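PDB 5GZT: chitinase from Paenibacillus sp. FPU-7, which probably cleaves internal beta-1,4 linkages between N-acetylglucosamine units at random in chitin and chitodextrins, as an endochitinase carrying two family 18 glycoside hydrolase regions. Local coordinates for residues Glu600-Ala605 with Ala635-Ser640; Ile562-Leu567 with Ser631-Asn636. One frame throughout, in Å; residues are numbered along the deposited sequence.

Contact 1. Residues Glu600-Ala605 with Ala635-Ser640; sequences EDTASA and ANTIYS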
loop_
_atom_site.group_PDB
_atom_site.type_symbol
_atom_site.label_atom_id
_atom_site.label_comp_id
_atom_site.label_asym_id
_atom_site.label_seq_id
_atom_site.Cartn_x
_atom_site.Cartn_y
_atom_site.Cartn_z
ATOM N N GLU B 600 2.037 -5.306 16.925
ATOM C CA GLU B 600 2.192 -5.827 15.596
ATOM C C GLU B 600 3.750 -5.815 15.401
ATOM O O GLU B 600 4.396 -4.818 15.689
ATOM C CB GLU B 600 1.678 -4.804 14.645
ATOM C CG GLU B 600 1.685 -5.229 13.205
ATOM C CD GLU B 600 0.359 -5.933 12.781
ATOM O OE1 GLU B 600 0.224 -7.131 13.043
ATOM O OE2 GLU B 600 -0.531 -5.288 12.178
ATOM N N ASP B 601 4.316 -6.909 14.893
ATOM C CA ASP B 601 5.789 -7.034 14.716
ATOM C C ASP B 601 6.028 -7.717 13.373
ATOM O O ASP B 601 5.117 -7.774 12.507
ATOM C CB ASP B 601 6.402 -7.763 15.926
ATOM C CG ASP B 601 6.198 -9.278 15.928
ATOM O OD1 ASP B 601 5.386 -9.785 15.084
ATOM O OD2 ASP B 601 6.786 -9.967 16.863
ATOM N N THR B 602 7.251 -8.232 13.199
ATOM C CA THR B 602 7.663 -8.758 11.996
ATOM C C THR B 602 6.888 -10.018 11.687
ATOM O O THR B 602 6.621 -10.324 10.482
ATOM C CB THR B 602 9.164 -9.012 12.009
ATOM O OG1 THR B 602 9.512 -9.736 13.145
ATOM C CG2 THR B 602 9.925 -7.715 12.030
ATOM N N ALA B 603 6.667 -10.816 12.702
ATOM C CA ALA B 603 5.935 -12.072 12.505
ATOM C C ALA B 603 4.423 -11.881 12.179
ATOM O O ALA B 603 3.898 -12.536 11.274
ATOM C CB ALA B 603 6.107 -12.989 13.730
ATOM N N SER B 604 3.734 -11.005 12.922
ATOM C CA SER B 604 2.324 -10.740 12.698
ATOM C C SER B 604 2.161 -10.080 11.323
ATOM O O SER B 604 1.192 -10.443 10.608
ATOM C CB SER B 604 1.641 -9.940 13.826
ATOM O OG SER B 604 2.047 -8.597 13.845
ATOM N N ALA B 605 3.078 -9.180 10.925
ATOM C CA ALA B 605 3.058 -8.636 9.609
ATOM C C ALA B 605 3.167 -9.742 8.538
ATOM O O ALA B 605 2.411 -9.682 7.549
ATOM C CB ALA B 605 4.059 -7.554 9.363
ATOM N N ALA B 635 7.523 -1.915 7.548
ATOM C CA ALA B 635 7.371 -1.595 6.128
ATOM C C ALA B 635 8.141 -2.545 5.247
ATOM O O ALA B 635 7.559 -3.061 4.308
ATOM C CB ALA B 635 7.772 -0.163 5.848
ATOM N N ASN B 636 9.402 -2.861 5.568
ATOM C CA ASN B 636 10.167 -3.748 4.700
ATOM C C ASN B 636 9.635 -5.166 4.676
ATOM O O ASN B 636 9.713 -5.881 3.621
ATOM C CB ASN B 636 11.640 -3.826 5.135
ATOM C CG ASN B 636 12.375 -2.528 4.953
ATOM O OD1 ASN B 636 11.919 -1.611 4.256
ATOM N ND2 ASN B 636 13.490 -2.406 5.674
ATOM N N THR B 637 9.158 -5.624 5.839
ATOM C CA THR B 637 8.620 -6.970 5.956
ATOM C C THR B 637 7.377 -7.129 5.098
ATOM O O THR B 637 7.149 -8.182 4.368
ATOM C CB THR B 637 8.236 -7.302 7.450
ATOM O OG1 THR B 637 9.382 -7.225 8.315
ATOM C CG2 THR B 637 7.654 -8.647 7.527
ATOM N N ILE B 638 6.545 -6.109 5.202
ATOM C CA ILE B 638 5.304 -6.073 4.427
ATOM C C ILE B 638 5.548 -6.147 2.910
ATOM O O ILE B 638 4.986 -7.045 2.217
ATOM C CB ILE B 638 4.430 -4.905 4.853
ATOM C CG1 ILE B 638 3.909 -5.168 6.266
ATOM C CG2 ILE B 638 3.163 -4.755 3.981
ATOM C CD1 ILE B 638 3.252 -3.992 6.967
ATOM N N TYR B 639 6.409 -5.273 2.389
ATOM C CA TYR B 639 6.852 -5.341 1.029
ATOM C C TYR B 639 7.452 -6.694 0.665
ATOM O O TYR B 639 7.056 -7.265 -0.395
ATOM C CB TYR B 639 7.862 -4.201 0.695
ATOM C CG TYR B 639 8.198 -4.182 -0.774
ATOM C CD1 TYR B 639 7.378 -3.569 -1.691
ATOM C CD2 TYR B 639 9.347 -4.803 -1.238
ATOM C CE1 TYR B 639 7.693 -3.608 -3.049
ATOM C CE2 TYR B 639 9.676 -4.832 -2.564
ATOM C CZ TYR B 639 8.839 -4.265 -3.467
ATOM O OH TYR B 639 9.186 -4.344 -4.801
ATOM N N SER B 640 8.366 -7.234 1.474
ATOM C CA SER B 640 8.996 -8.522 1.114
ATOM C C SER B 640 7.986 -9.634 0.948
ATOM O O SER B 640 8.165 -10.527 0.127
ATOM C CB SER B 640 10.016 -9.019 2.148
ATOM O OG SER B 640 11.066 -8.144 2.147
#
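Thr602 and Thr637 meet at about a right angle, and the way each is turned decides what touches. Thr637 holds its CG2 anti to the backbone N (chi1 -61° to OG1), which points the methyl at the other helix: CG2 lies 3.6 Å from Thr602 O. The same torsion sets Thr637 OG1 beside its own backbone N, where it can reach back one turn and bond to Glu633 O. What OG1 offers across the interface is therefore van der Waals contact with the Thr602 methyl, CG2 to OG1 3.8 Å, and no hydrogen bond joins the segments. Thr602 OG1 is turned elsewhere as well, bonding to Thr682 OG1, a residue in the range of the immunoglobulin-like domain.

One turn further along helix 602-614, the contact is apolar. Ala605 CB points at the 635-640 helix and meets Ile638 CG1 at 3.9 Å, with Thr637 CG2 looser beside it. Ala605 and Ile638 have CA atoms 6.2 Å apart, Thr602 and Thr637 6.4 Å, a closeness in keeping with the small side chains of alanine and threonine.

The start of helix 602-614 is fixed by a capping box. Ser604 N gives a nearly straight bond (170°) to Asp601 OD1, 3.0 Å long, and Asp601 N returns one of the same length to Ser604 OG. Glu600 OE2 pairs with Lys608.

Ile638 also rests on Phe620 and Tyr622 of strand 619-623, which runs between the two helices in sequence. The arrangement is that of neighbouring outer helices in the TIM barrel of family 18 glycoside hydrolases: 602-614 and 633-642 are its last two, packed beside the closing strand.

Contact 2. Residues Ile562-Leu567 with Ser631-Asn636; sequences IVYSEL and SHELAN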
loop_
_atom_site.group_PDB
_atom_site.type_symbol
_atom_site.label_atom_id
_atom_site.label_comp_id
_atom_site.label_asym_id
_atom_site.label_seq_id
_atom_site.Cartn_x
_atom_site.Cartn_y
_atom_site.Cartn_z
ATOM N N ILE B 562 1.579 2.793 22.714
ATOM C CA ILE B 562 3.019 3.035 22.617
ATOM C C ILE B 562 3.453 2.687 21.202
ATOM O O ILE B 562 3.189 1.604 20.732
ATOM C CB ILE B 562 3.773 2.155 23.637
ATOM C CG1 ILE B 562 3.352 2.466 25.038
ATOM C CG2 ILE B 562 5.283 2.385 23.520
ATOM C CD1 ILE B 562 3.826 1.495 26.110
ATOM N N VAL B 563 4.126 3.586 20.492
ATOM C CA VAL B 563 4.450 3.420 19.099
ATOM C C VAL B 563 5.558 2.353 18.971
ATOM O O VAL B 563 6.324 2.078 19.934
ATOM C CB VAL B 563 4.826 4.748 18.427
ATOM C CG1 VAL B 563 3.734 5.833 18.677
ATOM C CG2 VAL B 563 6.190 5.256 18.918
ATOM N N TYR B 564 5.548 1.622 17.860
ATOM C CA TYR B 564 6.482 0.483 17.695
ATOM C C TYR B 564 7.968 0.878 17.918
ATOM O O TYR B 564 8.708 0.114 18.466
ATOM C CB TYR B 564 6.347 -0.069 16.298
ATOM C CG TYR B 564 7.096 -1.356 16.012
ATOM C CD1 TYR B 564 6.767 -2.554 16.670
ATOM C CD2 TYR B 564 8.198 -1.360 15.150
ATOM C CE1 TYR B 564 7.485 -3.725 16.409
ATOM C CE2 TYR B 564 8.881 -2.525 14.861
ATOM C CZ TYR B 564 8.534 -3.727 15.468
ATOM O OH TYR B 564 9.199 -4.902 15.188
ATOM N N SER B 565 8.419 2.009 17.388
ATOM C CA SER B 565 9.824 2.423 17.581
ATOM C C SER B 565 10.212 2.492 19.048
ATOM O O SER B 565 11.307 2.085 19.413
ATOM C CB SER B 565 10.086 3.771 16.929
ATOM O OG SER B 565 9.169 4.760 17.395
ATOM N N GLU B 566 9.303 2.953 19.898
ATOM C CA GLU B 566 9.566 3.027 21.310
ATOM C C GLU B 566 9.589 1.622 21.924
ATOM O O GLU B 566 10.397 1.337 22.808
ATOM C CB GLU B 566 8.514 3.896 21.987
ATOM C CG GLU B 566 8.488 3.882 23.498
ATOM C CD GLU B 566 9.745 4.469 24.141
ATOM O OE1 GLU B 566 10.449 5.342 23.561
ATOM O OE2 GLU B 566 10.101 4.007 25.267
ATOM N N LEU B 567 8.726 0.729 21.433
ATOM C CA LEU B 567 8.769 -0.649 21.888
ATOM C C LEU B 567 10.100 -1.303 21.544
ATOM O O LEU B 567 10.684 -1.980 22.350
ATOM C CB LEU B 567 7.592 -1.500 21.330
ATOM C CG LEU B 567 6.148 -1.111 21.716
ATOM C CD1 LEU B 567 5.169 -2.003 20.930
ATOM C CD2 LEU B 567 5.916 -1.210 23.198
ATOM N N SER B 631 15.253 0.920 11.002
ATOM C CA SER B 631 15.455 0.281 9.707
ATOM C C SER B 631 14.179 0.143 8.877
ATOM O O SER B 631 14.249 -0.438 7.818
ATOM C CB SER B 631 16.071 -1.132 9.924
ATOM O OG SER B 631 15.057 -2.050 10.393
ATOM N N HIS B 632 13.040 0.656 9.360
ATOM C CA HIS B 632 11.735 0.420 8.777
ATOM C C HIS B 632 11.389 -1.026 8.706
ATOM O O HIS B 632 10.987 -1.475 7.621
ATOM C CB HIS B 632 11.748 1.015 7.313
ATOM C CG HIS B 632 12.144 2.455 7.269
ATOM N ND1 HIS B 632 11.319 3.459 7.744
ATOM C CD2 HIS B 632 13.293 3.067 6.877
ATOM C CE1 HIS B 632 11.914 4.626 7.606
ATOM N NE2 HIS B 632 13.103 4.422 7.059
ATOM N N GLU B 633 11.611 -1.816 9.767
ATOM C CA GLU B 633 11.475 -3.244 9.558
ATOM C C GLU B 633 10.041 -3.705 9.220
ATOM O O GLU B 633 9.905 -4.744 8.583
ATOM C CB GLU B 633 12.054 -4.110 10.703
ATOM C CG GLU B 633 11.311 -4.134 11.992
ATOM C CD GLU B 633 12.041 -4.866 13.090
ATOM O OE1 GLU B 633 13.006 -5.541 12.768
ATOM O OE2 GLU B 633 11.612 -4.777 14.255
ATOM N N LEU B 634 9.032 -3.026 9.737
ATOM C CA LEU B 634 7.656 -3.412 9.440
ATOM C C LEU B 634 7.272 -3.124 7.988
ATOM O O LEU B 634 6.741 -4.030 7.280
ATOM C CB LEU B 634 6.634 -2.788 10.407
ATOM C CG LEU B 634 6.869 -3.185 11.921
ATOM C CD1 LEU B 634 5.771 -2.678 12.774
ATOM C CD2 LEU B 634 6.995 -4.670 12.169
ATOM N N ALA B 635 7.523 -1.915 7.548
ATOM C CA ALA B 635 7.371 -1.595 6.128
ATOM C C ALA B 635 8.141 -2.545 5.247
ATOM O O ALA B 635 7.559 -3.061 4.308
ATOM C CB ALA B 635 7.772 -0.163 5.848
ATOM N N ASN B 636 9.402 -2.861 5.568
ATOM C CA ASN B 636 10.167 -3.748 4.700
ATOM C C ASN B 636 9.635 -5.166 4.676
ATOM O O ASN B 636 9.713 -5.881 3.621
ATOM C CB ASN B 636 11.640 -3.826 5.135
ATOM C CG ASN B 636 12.375 -2.528 4.953
ATOM O OD1 ASN B 636 11.919 -1.611 4.256
ATOM N ND2 ASN B 636 13.490 -2.406 5.674
#
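Tyr564 and Glu633 supply the polar part of this contact. With CG opposite the backbone N (chi1 -172°), Tyr564 swings its phenol across to helix 633-642. The phenol donates from Tyr564 OH to Glu633 OE2 over 2.6 Å. OE2 is met on its anti side, 33° out of the carboxylate plane. It sits at the edge of the ring near the ring plane, with ring and carboxylate well away from parallel. Arg712 NE, in the immunoglobulin-like range, forms a salt bridge to the same oxygen, so two donors grip OE2 and would be expected to favour the ionised carboxylate.

The tyrosine belongs to the alpha+beta insertion that many family 18 chitinases carry after the seventh barrel strand, and the glutamate opens the last barrel helix, 633-642, whose first turn gives Leu634 N and Ala635 N to the Asp628 carboxylate.

The apolar part is a CH-pi contact. Leu634 CD1 lies 3.6 Å from the centroid of the Tyr564 ring, just 11° off its normal, while Leu634 CG meets Tyr564 CE2 at 3.6 Å. An alanine in place of Tyr564 would probably open a gap over Leu634 and leave Glu633 OE2 without its phenolic donor. Leu634 also touches Phe533.

How the contacts relate
Both contacts use helix 633-642 and overlap at Ala635 and Asn636, with centres about 9 Å apart. Contact 1 sets that helix against its barrel neighbour and is partly buried; contact 2 joins its first turn to the insertion and is the more enclosed. Each covers 154 Å², yet the chemistry differs: small methyls between close backbones in the first, with no hydrogen bond across, against a long aromatic side chain with a hydrogen bond across in the second. They touch directly, since Leu634 CD2 packs 3.4 Å from Asp601 C and Glu600 O lies 3.4 Å from Tyr564 CE1.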